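Beta-galactosidase (Marinomonas sp. ef1, PDB 6Y2K) probably hydrolyses terminal beta-galactosyl units of galactosides such as lactose, as a cold-active hexameric enzyme of glycoside hydrolase family 42. Local coordinates at residues Trp422-Gln427 with Ala472-Thr477; Phe436-Arg441 with Tyr577-Cys582; Asp454-Asn459 with Asp463-Leu468; Glu479-Leu484 with Ala516-Leu521; Val490-Pro495 with Ala593-Val598. One frame throughout, in Å; residues are numbered along the deposited sequence.

All five contacts lie in the trimerisation domain, C-terminal to the barrel. From the N terminus, segment 422-427 opens contact 1 and segment 436-441 opens contact 2, after which contact 3 closes its short loop, nested inside both. The return at 472-477 then closes contact 1 while contact 2 is still open, so the two cross. Segment 479-484 opens contact 4 and 490-495 opens contact 5; residues 516-521 close contact 4, which crosses contact 5 and is nested within contact 2. Segment 577-582 closes contact 2 and 593-598 closes contact 5, another crossing pair. Contacts 2 and 5 tie helices to the mixed sheet, contacts 1 and 4 join helix to loop, and contact 3 links an edge strand to the run before strand 467-470.

Contact 1: residues Trp422-Gln427 with Ala472-Thr477; sequences WSLDIQ and AQAHIT
L424 lies against A472 and A474 with one methyl branch leading: CD1 reaches the loop and stands 3.9 Å from A472 CB, while it also comes 3.6 Å from the backbone oxygen A472 O. The stem of the same side chain serves the second alanine, L424 CG lying 4.3 Å from A474 CB. The leucine thus lies against two small methyls, branch to one and stem to the other. One residue earlier on the helix, S423 turns its hydroxyl the same way, OG lying opposite the backbone N (chi1 171°), and S423 OG meets A474 CB at 4.2 Å, a loose van der Waals touch. The inverse gamma turn centred on Q473 is consistent with this: A472 and A474 direct CB toward the helix, and Q473 points its CB away. Y435, at the start of helix 435-448, packs on both L424 and A472 and so joins the two sides. Beyond the contact, W422 packs on helix 205-233, while Q427 NE2 bonds to Q361 O of a second subunit. With T477 as N-cap of the next helix, segment 472-477 is the turn that follows a parallel strand and leads into a helix, an arrangement typical of an alpha/beta fold, here with a helix resting on the turn.

Contact 2: residues Phe436-Arg441 with Tyr577-Cys582; sequences FFWCYR and YYLGSC
W438 carries helix 435-448 onto L579 and C582, and so joins a helix to the sheet of a flavodoxin-like alpha/beta domain, consistent with the kinship of this domain to class I glutamine amidotransferases. Its CB points toward the strands, and with CG anti to the backbone N (chi1 175°) the indole reaches across to them. At the five-membered ring, NE1 donates to P471 O, which satisfies the ring's polar atom and helps to set the turn of the indole. Across the ring junction, CD2 lies 4.0 Å from C582 SG. That sulfur stands over the six-membered ring, 3.9 Å from its centroid and 11° off the normal, a sulfur-aromatic contact over the face. Further out, CZ3 comes 3.6 Å from C582 CB, whose CH-pi approach is tilted further, 29° off the normal. CH2, at the far corner, meets C582 CA at 3.7 Å. With W438 replaced by an alanine, C582 SG would probably lose its aromatic partner and P471 O its donor, with a gap left between helix and strands. L588 of helix 585-598 also packs on the indole. The last atom to be placed is CZ2: L579 CD2 approaches it in the ring plane, at the edge, 3.8 Å away.

Contact 3: residues Asp454-Asn459 with Asp463-Leu468; sequences DIVPSN and DMYELL
Y465 gives its phenolic hydrogen to D454 in a short bond, OH to OD2 2.6 Å, which spans strand 412-415 in the parallel part of the mixed sheet of a flavodoxin-like alpha/beta domain. The donor comes to the anti lone pair of OD2, and the carboxylate is turned 71° from the ring plane, with OD2 itself at the ring's edge. V456, two residues on along the same strand, lays CG1 beside the hydroxyl: V456 CG1 is 3.4 Å from Y465 OH and 3.8 Å from Y465 CZ, the two side chains passing in opposite directions. In the second shell, D454 OD1 is held by a salt bridge to R303 NH2 and by G410 N, a grip that fixes the carboxylate and probably keeps it ionised. R303 belongs to helix 294-305, which ties this outer strand to the barrel. A413 of the intervening strand packs against the Y465 side chain. Next along the chain from the tyrosine, M464 CG rests 3.6 Å above the Y465 ring plane, over its centre.

Contact 4: residues Glu479-Leu484 with Ala516-Leu521; sequences ELQNRL and ASLLPL
L518 is the centre of the packed part of this contact, where its CD1 comes 3.9 Å from the backbone oxygen L484 O and 4.2 Å from L484 CB. On this inner side L491 of the strand beneath packs on both leucines, and H576 touches L518 as well. The chi1 of L518, -126°, lies well away from a staggered position, which probably costs it some torsional strain. Buried Q481 belongs to the same part: bent at chi2 (57°), it lays its amide against L518, with Q481 NE2 4.0 Å from L518 CB, while N485 OD1, one helical turn on, claims the polar end. Helix 478-486, which carries Q481 and L484, is the connecting helix of a beta-alpha-beta crossover between the neighbouring parallel strands 467-470 and 490-493, and segment 516-521 is part of the chain that leads away from the second of them. Toward solvent the fit slackens. S517 is exposed, and its OG stays 4.4 Å from Q481 NE2, bonding weakly instead to P514 O.

Contact 5: residues Val490-Pro495 with Ala593-Val598; sequences VLLAGP and AKLSEV
Strand 490-493 and helix 593-598 run nearly antiparallel, their axes 8.9 Å apart at closest approach and 153° between their directions. V490 and L492, two residues apart on one face of the strand, receive L595, which divides its branches between them: L595 CD2 meets V490 CG1 at 3.8 Å, and L595 CD1 meets L492 CD2 at 3.7 Å. V490 is forked in turn, with CG1 anti to the backbone N (chi1 177°) and CG2 left to face the next helical turn, 3.7 Å from V598 CG1. Cutting V490 back to an alanine is likely to leave L595 CD2 and V598 CG1 each without its methyl neighbour and to open a gap at the helix end. L467 and Y577 of the adjoining strands also pack on L595, which thus rests across three strands. On the outer side of the helix, K594 and E597 pack on E597 of a neighbouring subunit. L491 points to the other face, where L484 of helix 478-486 lies, giving the helix-sheet-helix layering typical of a three-layer alpha/beta sandwich.

Contact 1: residues Trp422-Gln427 with Ala472-Thr477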
# COMPACT_ATOMS: atom_id res chain seq x y z
N TRP A 422 5.14 -33.01 21.89
CA TRP A 422 5.49 -32.47 23.21
C TRP A 422 6.93 -31.95 23.25
O TRP A 422 7.17 -30.83 23.71
CB TRP A 422 5.29 -33.53 24.31
CG TRP A 422 3.92 -34.14 24.34
CD1 TRP A 422 2.75 -33.56 23.95
CD2 TRP A 422 3.57 -35.45 24.83
NE1 TRP A 422 1.70 -34.43 24.14
CE2 TRP A 422 2.17 -35.59 24.68
CE3 TRP A 422 4.30 -36.50 25.38
CZ2 TRP A 422 1.49 -36.75 25.07
CZ3 TRP A 422 3.63 -37.67 25.76
CH2 TRP A 422 2.23 -37.78 25.60
N SER A 423 7.86 -32.76 22.76
CA SER A 423 9.27 -32.37 22.68
C SER A 423 9.45 -31.04 21.94
O SER A 423 10.03 -30.09 22.47
CB SER A 423 10.10 -33.47 22.01
OG SER A 423 11.43 -33.02 21.77
N LEU A 424 8.91 -30.97 20.72
CA LEU A 424 9.05 -29.79 19.88
C LEU A 424 8.29 -28.55 20.40
O LEU A 424 8.73 -27.43 20.17
CB LEU A 424 8.63 -30.14 18.44
CG LEU A 424 9.52 -31.21 17.78
CD1 LEU A 424 8.79 -31.91 16.65
CD2 LEU A 424 10.81 -30.62 17.26
N ASP A 425 7.16 -28.75 21.07
CA ASP A 425 6.44 -27.63 21.71
C ASP A 425 7.19 -27.10 22.94
O ASP A 425 7.06 -25.92 23.28
CB ASP A 425 5.03 -28.06 22.16
CG ASP A 425 4.04 -28.18 21.01
OD1 ASP A 425 4.34 -27.76 19.86
OD2 ASP A 425 2.93 -28.70 21.28
N ILE A 426 7.92 -27.97 23.62
CA ILE A 426 8.66 -27.60 24.84
C ILE A 426 9.80 -26.62 24.50
O ILE A 426 9.99 -25.62 25.21
CB ILE A 426 9.10 -28.86 25.65
CG1 ILE A 426 7.91 -29.38 26.47
CG2 ILE A 426 10.27 -28.57 26.58
CD1 ILE A 426 8.06 -30.80 26.99
N GLN A 427 10.54 -26.92 23.43
CA GLN A 427 11.55 -25.98 22.89
C GLN A 427 11.40 -25.89 21.37
O GLN A 427 12.05 -26.65 20.63
CB GLN A 427 12.98 -26.39 23.26
CG GLN A 427 13.30 -26.24 24.75
CD GLN A 427 14.79 -26.26 25.05
OE1 GLN A 427 15.59 -26.83 24.29
NE2 GLN A 427 15.18 -25.63 26.16
N ALA A 472 8.65 -34.59 11.39
CA ALA A 472 9.63 -34.18 12.41
C ALA A 472 9.64 -35.19 13.56
O ALA A 472 9.15 -34.92 14.66
CB ALA A 472 9.30 -32.79 12.92
N GLN A 473 10.18 -36.37 13.28
CA GLN A 473 10.15 -37.48 14.23
C GLN A 473 11.34 -37.29 15.19
O GLN A 473 12.39 -37.91 15.02
CB GLN A 473 10.20 -38.82 13.48
CG GLN A 473 9.94 -40.05 14.33
CD GLN A 473 8.56 -40.09 15.00
OE1 GLN A 473 7.61 -39.53 14.46
NE2 GLN A 473 8.44 -40.73 16.14
N ALA A 474 11.15 -36.41 16.17
CA ALA A 474 12.23 -35.87 17.00
C ALA A 474 13.10 -36.95 17.64
O ALA A 474 14.32 -36.95 17.49
CB ALA A 474 11.67 -34.93 18.06
N HIS A 475 12.45 -37.89 18.33
CA HIS A 475 13.12 -39.10 18.82
C HIS A 475 12.69 -40.31 18.01
O HIS A 475 11.50 -40.55 17.82
CB HIS A 475 12.80 -39.33 20.31
CG HIS A 475 13.37 -40.61 20.84
ND1 HIS A 475 14.72 -40.86 20.88
CD2 HIS A 475 12.77 -41.72 21.33
CE1 HIS A 475 14.93 -42.06 21.38
NE2 HIS A 475 13.77 -42.61 21.66
N ILE A 476 13.69 -41.08 17.56
CA ILE A 476 13.49 -42.33 16.84
C ILE A 476 13.87 -43.44 17.82
O ILE A 476 15.03 -43.52 18.23
CB ILE A 476 14.40 -42.44 15.59
CG1 ILE A 476 14.09 -41.31 14.59
CG2 ILE A 476 14.27 -43.81 14.93
CD1 ILE A 476 15.10 -41.19 13.48
N THR A 477 12.91 -44.30 18.16
CA THR A 477 13.19 -45.47 19.01
C THR A 477 14.05 -46.46 18.22
O THR A 477 14.02 -46.46 16.99
CB THR A 477 11.91 -46.20 19.46
OG1 THR A 477 11.16 -46.63 18.32
CG2 THR A 477 11.04 -45.30 20.32

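Contact 2: residues Phe436-Arg441 with Tyr577-Cys582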
# COMPACT_ATOMS: atom_id res chain seq x y z
N PHE A 436 2.76 -29.33 15.04
CA PHE A 436 1.43 -29.54 14.47
C PHE A 436 1.22 -28.75 13.17
O PHE A 436 0.67 -29.28 12.20
CB PHE A 436 0.33 -29.19 15.48
CG PHE A 436 -1.03 -29.64 15.05
CD1 PHE A 436 -1.78 -28.88 14.16
CD2 PHE A 436 -1.55 -30.84 15.50
CE1 PHE A 436 -3.02 -29.30 13.74
CE2 PHE A 436 -2.80 -31.27 15.09
CZ PHE A 436 -3.54 -30.50 14.21
N PHE A 437 1.66 -27.49 13.16
CA PHE A 437 1.51 -26.64 11.97
C PHE A 437 2.28 -27.26 10.79
O PHE A 437 1.76 -27.33 9.68
CB PHE A 437 2.04 -25.21 12.19
CG PHE A 437 1.25 -24.37 13.17
CD1 PHE A 437 0.29 -24.90 14.04
CD2 PHE A 437 1.56 -23.01 13.28
CE1 PHE A 437 -0.37 -24.08 14.95
CE2 PHE A 437 0.90 -22.20 14.18
CZ PHE A 437 -0.06 -22.73 15.02
N TRP A 438 3.51 -27.68 11.05
CA TRP A 438 4.36 -28.28 10.02
C TRP A 438 3.74 -29.56 9.46
O TRP A 438 3.68 -29.73 8.24
CB TRP A 438 5.77 -28.53 10.57
CG TRP A 438 6.71 -29.24 9.62
CD1 TRP A 438 7.30 -30.44 9.84
CD2 TRP A 438 7.14 -28.80 8.32
NE1 TRP A 438 8.08 -30.79 8.76
CE2 TRP A 438 8.00 -29.80 7.81
CE3 TRP A 438 6.87 -27.67 7.54
CZ2 TRP A 438 8.62 -29.70 6.55
CZ3 TRP A 438 7.48 -27.57 6.28
CH2 TRP A 438 8.34 -28.59 5.80
N CYS A 439 3.24 -30.43 10.35
CA CYS A 439 2.54 -31.66 9.93
C CYS A 439 1.32 -31.32 9.06
O CYS A 439 1.13 -31.91 7.99
CB CYS A 439 2.12 -32.51 11.13
SG CYS A 439 3.44 -33.30 12.07
N TYR A 440 0.55 -30.34 9.51
CA TYR A 440 -0.65 -29.90 8.80
C TYR A 440 -0.33 -29.33 7.42
O TYR A 440 -1.03 -29.62 6.47
CB TYR A 440 -1.40 -28.84 9.62
CG TYR A 440 -2.79 -28.52 9.13
CD1 TYR A 440 -3.00 -27.52 8.18
CD2 TYR A 440 -3.89 -29.21 9.61
CE1 TYR A 440 -4.28 -27.22 7.73
CE2 TYR A 440 -5.18 -28.91 9.17
CZ TYR A 440 -5.36 -27.92 8.23
OH TYR A 440 -6.63 -27.62 7.80
N ARG A 441 0.74 -28.54 7.32
CA ARG A 441 1.14 -27.95 6.03
C ARG A 441 1.76 -28.98 5.06
O ARG A 441 1.59 -28.86 3.84
CB ARG A 441 2.07 -26.75 6.23
CG ARG A 441 1.42 -25.59 6.98
CD ARG A 441 0.23 -25.00 6.24
NE ARG A 441 -0.48 -23.99 7.03
CZ ARG A 441 -1.64 -23.42 6.67
NH1 ARG A 441 -2.23 -23.74 5.52
NH2 ARG A 441 -2.20 -22.51 7.45
N TYR A 577 15.17 -40.09 1.53
CA TYR A 577 15.39 -38.64 1.41
C TYR A 577 15.27 -37.96 2.78
O TYR A 577 14.49 -38.41 3.62
CB TYR A 577 14.39 -38.03 0.41
CG TYR A 577 14.51 -38.67 -0.96
CD1 TYR A 577 13.90 -39.89 -1.24
CD2 TYR A 577 15.30 -38.08 -1.94
CE1 TYR A 577 14.05 -40.49 -2.48
CE2 TYR A 577 15.45 -38.67 -3.19
CZ TYR A 577 14.83 -39.88 -3.45
OH TYR A 577 14.98 -40.48 -4.68
N TYR A 578 16.08 -36.92 2.98
CA TYR A 578 16.03 -36.07 4.16
C TYR A 578 15.82 -34.60 3.76
O TYR A 578 16.49 -34.10 2.85
CB TYR A 578 17.33 -36.17 4.98
CG TYR A 578 17.28 -35.33 6.25
CD1 TYR A 578 16.62 -35.80 7.38
CD2 TYR A 578 17.85 -34.05 6.31
CE1 TYR A 578 16.54 -35.03 8.54
CE2 TYR A 578 17.78 -33.28 7.46
CZ TYR A 578 17.12 -33.77 8.57
OH TYR A 578 17.04 -33.02 9.73
N LEU A 579 14.90 -33.93 4.46
CA LEU A 579 14.63 -32.51 4.28
C LEU A 579 15.05 -31.78 5.55
O LEU A 579 14.58 -32.11 6.63
CB LEU A 579 13.13 -32.31 4.02
CG LEU A 579 12.53 -30.89 4.00
CD1 LEU A 579 13.15 -30.05 2.89
CD2 LEU A 579 11.02 -30.97 3.84
N GLY A 580 15.92 -30.78 5.41
CA GLY A 580 16.51 -30.07 6.54
C GLY A 580 15.99 -28.67 6.80
O GLY A 580 16.35 -28.07 7.81
N SER A 581 15.16 -28.12 5.90
CA SER A 581 14.53 -26.81 6.10
C SER A 581 13.04 -26.89 5.82
O SER A 581 12.60 -27.74 5.03
CB SER A 581 15.17 -25.76 5.19
OG SER A 581 16.57 -25.61 5.44
N CYS A 582 12.27 -26.01 6.47
CA CYS A 582 10.82 -25.94 6.27
C CYS A 582 10.50 -25.17 4.98
O CYS A 582 10.21 -23.97 4.97
CB CYS A 582 10.08 -25.38 7.48
SG CYS A 582 10.26 -26.42 8.96

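Contact 3: residues Asp454-Asn459 with Asp463-Leu468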
# COMPACT_ATOMS: atom_id res chain seq x y z
N ASP A 454 -3.05 -41.90 4.94
CA ASP A 454 -3.16 -42.39 6.32
C ASP A 454 -2.22 -41.57 7.17
O ASP A 454 -1.11 -41.23 6.75
CB ASP A 454 -2.72 -43.85 6.44
CG ASP A 454 -3.81 -44.84 6.08
OD1 ASP A 454 -4.82 -44.44 5.47
OD2 ASP A 454 -3.65 -46.02 6.44
N ILE A 455 -2.66 -41.25 8.38
CA ILE A 455 -1.78 -40.70 9.41
C ILE A 455 -1.59 -41.82 10.43
O ILE A 455 -2.57 -42.39 10.91
CB ILE A 455 -2.35 -39.42 10.04
CG1 ILE A 455 -2.41 -38.32 8.96
CG2 ILE A 455 -1.50 -38.98 11.24
CD1 ILE A 455 -2.98 -36.98 9.43
N VAL A 456 -0.34 -42.11 10.75
CA VAL A 456 0.01 -43.30 11.52
C VAL A 456 0.89 -42.98 12.73
O VAL A 456 1.66 -42.01 12.71
CB VAL A 456 0.72 -44.36 10.63
CG1 VAL A 456 -0.15 -44.71 9.44
CG2 VAL A 456 2.09 -43.90 10.18
N PRO A 457 0.80 -43.81 13.79
CA PRO A 457 1.71 -43.67 14.92
C PRO A 457 3.07 -44.23 14.58
O PRO A 457 3.23 -44.93 13.57
CB PRO A 457 1.05 -44.52 16.00
CG PRO A 457 0.33 -45.59 15.25
CD PRO A 457 -0.18 -44.91 14.01
N SER A 458 4.05 -43.96 15.43
CA SER A 458 5.42 -44.40 15.19
C SER A 458 5.63 -45.92 15.31
O SER A 458 6.58 -46.45 14.74
CB SER A 458 6.42 -43.64 16.05
OG SER A 458 6.12 -43.79 17.42
N ASN A 459 4.73 -46.61 16.01
CA ASN A 459 4.77 -48.08 16.08
C ASN A 459 3.94 -48.80 15.01
O ASN A 459 3.78 -50.02 15.07
CB ASN A 459 4.36 -48.55 17.48
CG ASN A 459 2.90 -48.26 17.81
OD1 ASN A 459 2.17 -47.62 17.04
ND2 ASN A 459 2.47 -48.72 18.97
N ASP A 463 4.45 -51.77 5.91
CA ASP A 463 4.48 -52.52 4.65
C ASP A 463 3.39 -52.18 3.63
O ASP A 463 3.59 -52.37 2.43
CB ASP A 463 4.49 -54.04 4.91
CG ASP A 463 3.24 -54.52 5.64
OD1 ASP A 463 3.19 -54.40 6.88
OD2 ASP A 463 2.30 -54.99 4.97
N MET A 464 2.24 -51.67 4.09
CA MET A 464 1.14 -51.29 3.20
C MET A 464 1.26 -49.89 2.56
O MET A 464 0.35 -49.49 1.84
CB MET A 464 -0.21 -51.43 3.93
CG MET A 464 -0.49 -50.41 5.04
SD MET A 464 0.51 -50.67 6.53
CE MET A 464 -0.33 -52.09 7.25
N TYR A 465 2.35 -49.16 2.83
CA TYR A 465 2.55 -47.80 2.29
C TYR A 465 3.70 -47.73 1.28
O TYR A 465 4.80 -48.21 1.53
CB TYR A 465 2.78 -46.80 3.44
CG TYR A 465 1.67 -46.84 4.46
CD1 TYR A 465 0.37 -46.51 4.10
CD2 TYR A 465 1.91 -47.25 5.78
CE1 TYR A 465 -0.66 -46.56 5.03
CE2 TYR A 465 0.88 -47.29 6.71
CZ TYR A 465 -0.40 -46.95 6.33
OH TYR A 465 -1.43 -47.00 7.23
N GLU A 466 3.43 -47.09 0.14
CA GLU A 466 4.42 -46.87 -0.91
C GLU A 466 5.27 -45.63 -0.65
O GLU A 466 6.44 -45.59 -1.04
CB GLU A 466 3.73 -46.74 -2.27
CG GLU A 466 2.95 -47.97 -2.69
CD GLU A 466 3.82 -49.22 -2.82
OE1 GLU A 466 5.06 -49.13 -2.98
OE2 GLU A 466 3.24 -50.31 -2.76
N LEU A 467 4.69 -44.63 0.00
CA LEU A 467 5.39 -43.40 0.41
C LEU A 467 5.12 -43.13 1.89
O LEU A 467 3.98 -43.16 2.33
CB LEU A 467 4.89 -42.23 -0.44
CG LEU A 467 5.42 -40.83 -0.12
CD1 LEU A 467 6.93 -40.75 -0.31
CD2 LEU A 467 4.71 -39.80 -0.98
N LEU A 468 6.19 -42.84 2.62
CA LEU A 468 6.14 -42.61 4.06
C LEU A 468 6.85 -41.30 4.37
O LEU A 468 8.02 -41.14 4.01
CB LEU A 468 6.85 -43.76 4.80
CG LEU A 468 7.01 -43.66 6.32
CD1 LEU A 468 5.67 -43.50 7.01
CD2 LEU A 468 7.73 -44.88 6.87

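Contact 4: residues Glu479-Leu484 with Ala516-Leu521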
# COMPACT_ATOMS: atom_id res chain seq x y z
N GLU A 479 13.46 -49.45 17.82
CA GLU A 479 12.52 -50.32 17.12
C GLU A 479 11.98 -49.64 15.85
O GLU A 479 11.83 -50.30 14.81
CB GLU A 479 11.40 -50.78 18.06
CG GLU A 479 11.84 -51.80 19.12
CD GLU A 479 12.58 -51.18 20.30
OE1 GLU A 479 12.72 -49.94 20.35
OE2 GLU A 479 13.02 -51.94 21.19
N LEU A 480 11.71 -48.33 15.92
CA LEU A 480 11.34 -47.58 14.72
C LEU A 480 12.49 -47.59 13.71
O LEU A 480 12.25 -47.81 12.53
CB LEU A 480 10.92 -46.14 15.04
CG LEU A 480 10.64 -45.26 13.80
CD1 LEU A 480 9.59 -45.90 12.89
CD2 LEU A 480 10.20 -43.87 14.21
N GLN A 481 13.72 -47.38 14.16
CA GLN A 481 14.85 -47.40 13.21
C GLN A 481 14.97 -48.74 12.47
O GLN A 481 15.26 -48.76 11.27
CB GLN A 481 16.17 -47.02 13.87
CG GLN A 481 17.31 -46.74 12.88
CD GLN A 481 16.97 -45.66 11.86
OE1 GLN A 481 16.48 -44.58 12.23
NE2 GLN A 481 17.23 -45.93 10.58
N ASN A 482 14.73 -49.85 13.18
CA ASN A 482 14.71 -51.19 12.54
C ASN A 482 13.63 -51.29 11.46
O ASN A 482 13.89 -51.79 10.37
CB ASN A 482 14.49 -52.30 13.58
CG ASN A 482 15.68 -52.50 14.49
OD1 ASN A 482 16.83 -52.30 14.09
ND2 ASN A 482 15.41 -52.92 15.72
N ARG A 483 12.43 -50.80 11.77
CA ARG A 483 11.34 -50.76 10.79
C ARG A 483 11.69 -49.88 9.58
O ARG A 483 11.39 -50.25 8.45
CB ARG A 483 10.02 -50.30 11.43
CG ARG A 483 9.38 -51.33 12.36
CD ARG A 483 7.97 -50.94 12.77
NE ARG A 483 7.96 -49.76 13.65
CZ ARG A 483 8.22 -49.76 14.96
NH1 ARG A 483 8.17 -48.62 15.64
NH2 ARG A 483 8.52 -50.89 15.61
N LEU A 484 12.35 -48.75 9.81
CA LEU A 484 12.80 -47.88 8.71
C LEU A 484 13.87 -48.56 7.87
O LEU A 484 13.83 -48.46 6.64
CB LEU A 484 13.31 -46.53 9.22
CG LEU A 484 12.26 -45.63 9.90
CD1 LEU A 484 12.93 -44.37 10.43
CD2 LEU A 484 11.12 -45.28 8.97
N ALA A 516 21.03 -41.59 10.78
CA ALA A 516 22.27 -41.35 10.04
C ALA A 516 22.85 -42.58 9.34
O ALA A 516 23.51 -42.43 8.31
CB ALA A 516 23.33 -40.73 10.95
N SER A 517 22.63 -43.78 9.87
CA SER A 517 23.06 -45.01 9.17
C SER A 517 22.30 -45.20 7.85
O SER A 517 22.88 -45.67 6.88
CB SER A 517 22.91 -46.25 10.07
OG SER A 517 21.56 -46.44 10.48
N LEU A 518 21.02 -44.81 7.82
CA LEU A 518 20.19 -44.90 6.61
C LEU A 518 20.42 -43.71 5.66
O LEU A 518 20.41 -43.86 4.43
CB LEU A 518 18.70 -44.92 7.00
CG LEU A 518 17.76 -46.03 6.52
CD1 LEU A 518 16.33 -45.51 6.56
CD2 LEU A 518 18.10 -46.61 5.15
N LEU A 519 20.56 -42.53 6.25
CA LEU A 519 20.69 -41.27 5.51
C LEU A 519 21.92 -40.55 6.05
O LEU A 519 21.82 -39.78 7.00
CB LEU A 519 19.43 -40.43 5.69
CG LEU A 519 18.30 -40.81 4.73
CD1 LEU A 519 16.92 -40.43 5.26
CD2 LEU A 519 18.55 -40.14 3.39
N PRO A 520 23.11 -40.83 5.47
CA PRO A 520 24.34 -40.26 6.05
C PRO A 520 24.49 -38.75 5.85
O PRO A 520 24.85 -38.27 4.77
CB PRO A 520 25.46 -41.05 5.37
CG PRO A 520 24.86 -41.57 4.10
CD PRO A 520 23.41 -41.79 4.39
N LEU A 521 24.19 -38.01 6.92
CA LEU A 521 24.38 -36.56 6.96
C LEU A 521 24.56 -36.12 8.41
O LEU A 521 24.26 -36.87 9.34
CB LEU A 521 23.18 -35.87 6.33
CG LEU A 521 21.82 -36.11 7.01
CD1 LEU A 521 21.39 -34.88 7.80
CD2 LEU A 521 20.76 -36.46 5.99

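Contact 5: residues Val490-Pro495 with Ala593-Val598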
# COMPACT_ATOMS: atom_id res chain seq x y z
N VAL A 490 9.14 -45.61 -0.26
CA VAL A 490 9.91 -44.37 -0.35
C VAL A 490 9.79 -43.58 0.96
O VAL A 490 8.69 -43.35 1.43
CB VAL A 490 9.45 -43.52 -1.55
CG1 VAL A 490 10.21 -42.20 -1.62
CG2 VAL A 490 9.62 -44.29 -2.85
N LEU A 491 10.92 -43.17 1.52
CA LEU A 491 10.97 -42.43 2.79
C LEU A 491 11.39 -40.98 2.60
O LEU A 491 12.43 -40.72 1.99
CB LEU A 491 11.96 -43.10 3.76
CG LEU A 491 12.23 -42.37 5.09
CD1 LEU A 491 10.98 -42.33 5.96
CD2 LEU A 491 13.40 -43.01 5.83
N LEU A 492 10.61 -40.06 3.17
CA LEU A 492 11.03 -38.67 3.39
C LEU A 492 11.04 -38.37 4.89
O LEU A 492 9.98 -38.36 5.53
CB LEU A 492 10.10 -37.69 2.65
CG LEU A 492 10.38 -36.19 2.88
CD1 LEU A 492 11.79 -35.84 2.42
CD2 LEU A 492 9.36 -35.31 2.17
N ALA A 493 12.22 -38.12 5.44
CA ALA A 493 12.37 -37.67 6.82
C ALA A 493 12.52 -36.15 6.82
O ALA A 493 13.36 -35.61 6.10
CB ALA A 493 13.57 -38.32 7.47
N GLY A 494 11.70 -35.48 7.62
CA GLY A 494 11.67 -34.03 7.65
C GLY A 494 12.59 -33.45 8.71
O GLY A 494 13.23 -34.19 9.45
N PRO A 495 12.66 -32.11 8.78
CA PRO A 495 13.60 -31.47 9.71
C PRO A 495 13.36 -31.85 11.17
O PRO A 495 12.21 -32.07 11.57
CB PRO A 495 13.37 -29.98 9.49
CG PRO A 495 12.75 -29.87 8.14
CD PRO A 495 11.95 -31.12 7.95
N ALA A 593 5.47 -34.54 -5.36
CA ALA A 593 5.21 -35.04 -6.71
C ALA A 593 6.35 -35.93 -7.22
O ALA A 593 6.09 -37.01 -7.77
CB ALA A 593 4.95 -33.88 -7.68
N LYS A 594 7.59 -35.51 -7.01
CA LYS A 594 8.76 -36.33 -7.38
C LYS A 594 8.81 -37.62 -6.58
O LYS A 594 9.04 -38.70 -7.14
CB LYS A 594 10.07 -35.55 -7.17
CG LYS A 594 10.34 -34.50 -8.23
CD LYS A 594 10.82 -35.15 -9.53
CE LYS A 594 11.11 -34.11 -10.60
NZ LYS A 594 11.60 -34.79 -11.82
N LEU A 595 8.60 -37.52 -5.28
CA LEU A 595 8.66 -38.68 -4.39
C LEU A 595 7.53 -39.67 -4.69
O LEU A 595 7.76 -40.88 -4.67
CB LEU A 595 8.63 -38.23 -2.92
CG LEU A 595 9.92 -37.53 -2.47
CD1 LEU A 595 9.71 -36.70 -1.21
CD2 LEU A 595 11.05 -38.52 -2.27
N SER A 596 6.34 -39.14 -4.97
CA SER A 596 5.20 -39.95 -5.39
C SER A 596 5.50 -40.73 -6.67
O SER A 596 5.14 -41.91 -6.77
CB SER A 596 3.95 -39.08 -5.58
OG SER A 596 3.52 -38.54 -4.35
N GLU A 597 6.16 -40.07 -7.63
CA GLU A 597 6.55 -40.72 -8.88
C GLU A 597 7.51 -41.88 -8.60
O GLU A 597 7.35 -42.96 -9.17
CB GLU A 597 7.19 -39.72 -9.84
CG GLU A 597 7.61 -40.28 -11.19
CD GLU A 597 8.03 -39.19 -12.16
OE1 GLU A 597 9.05 -38.52 -11.91
OE2 GLU A 597 7.32 -39.01 -13.17
N VAL A 598 8.49 -41.66 -7.72
CA VAL A 598 9.42 -42.75 -7.35
C VAL A 598 8.64 -43.93 -6.74
O VAL A 598 8.93 -45.09 -7.01
CB VAL A 598 10.54 -42.31 -6.38
CG1 VAL A 598 11.42 -43.49 -5.99
CG2 VAL A 598 11.41 -41.23 -7.01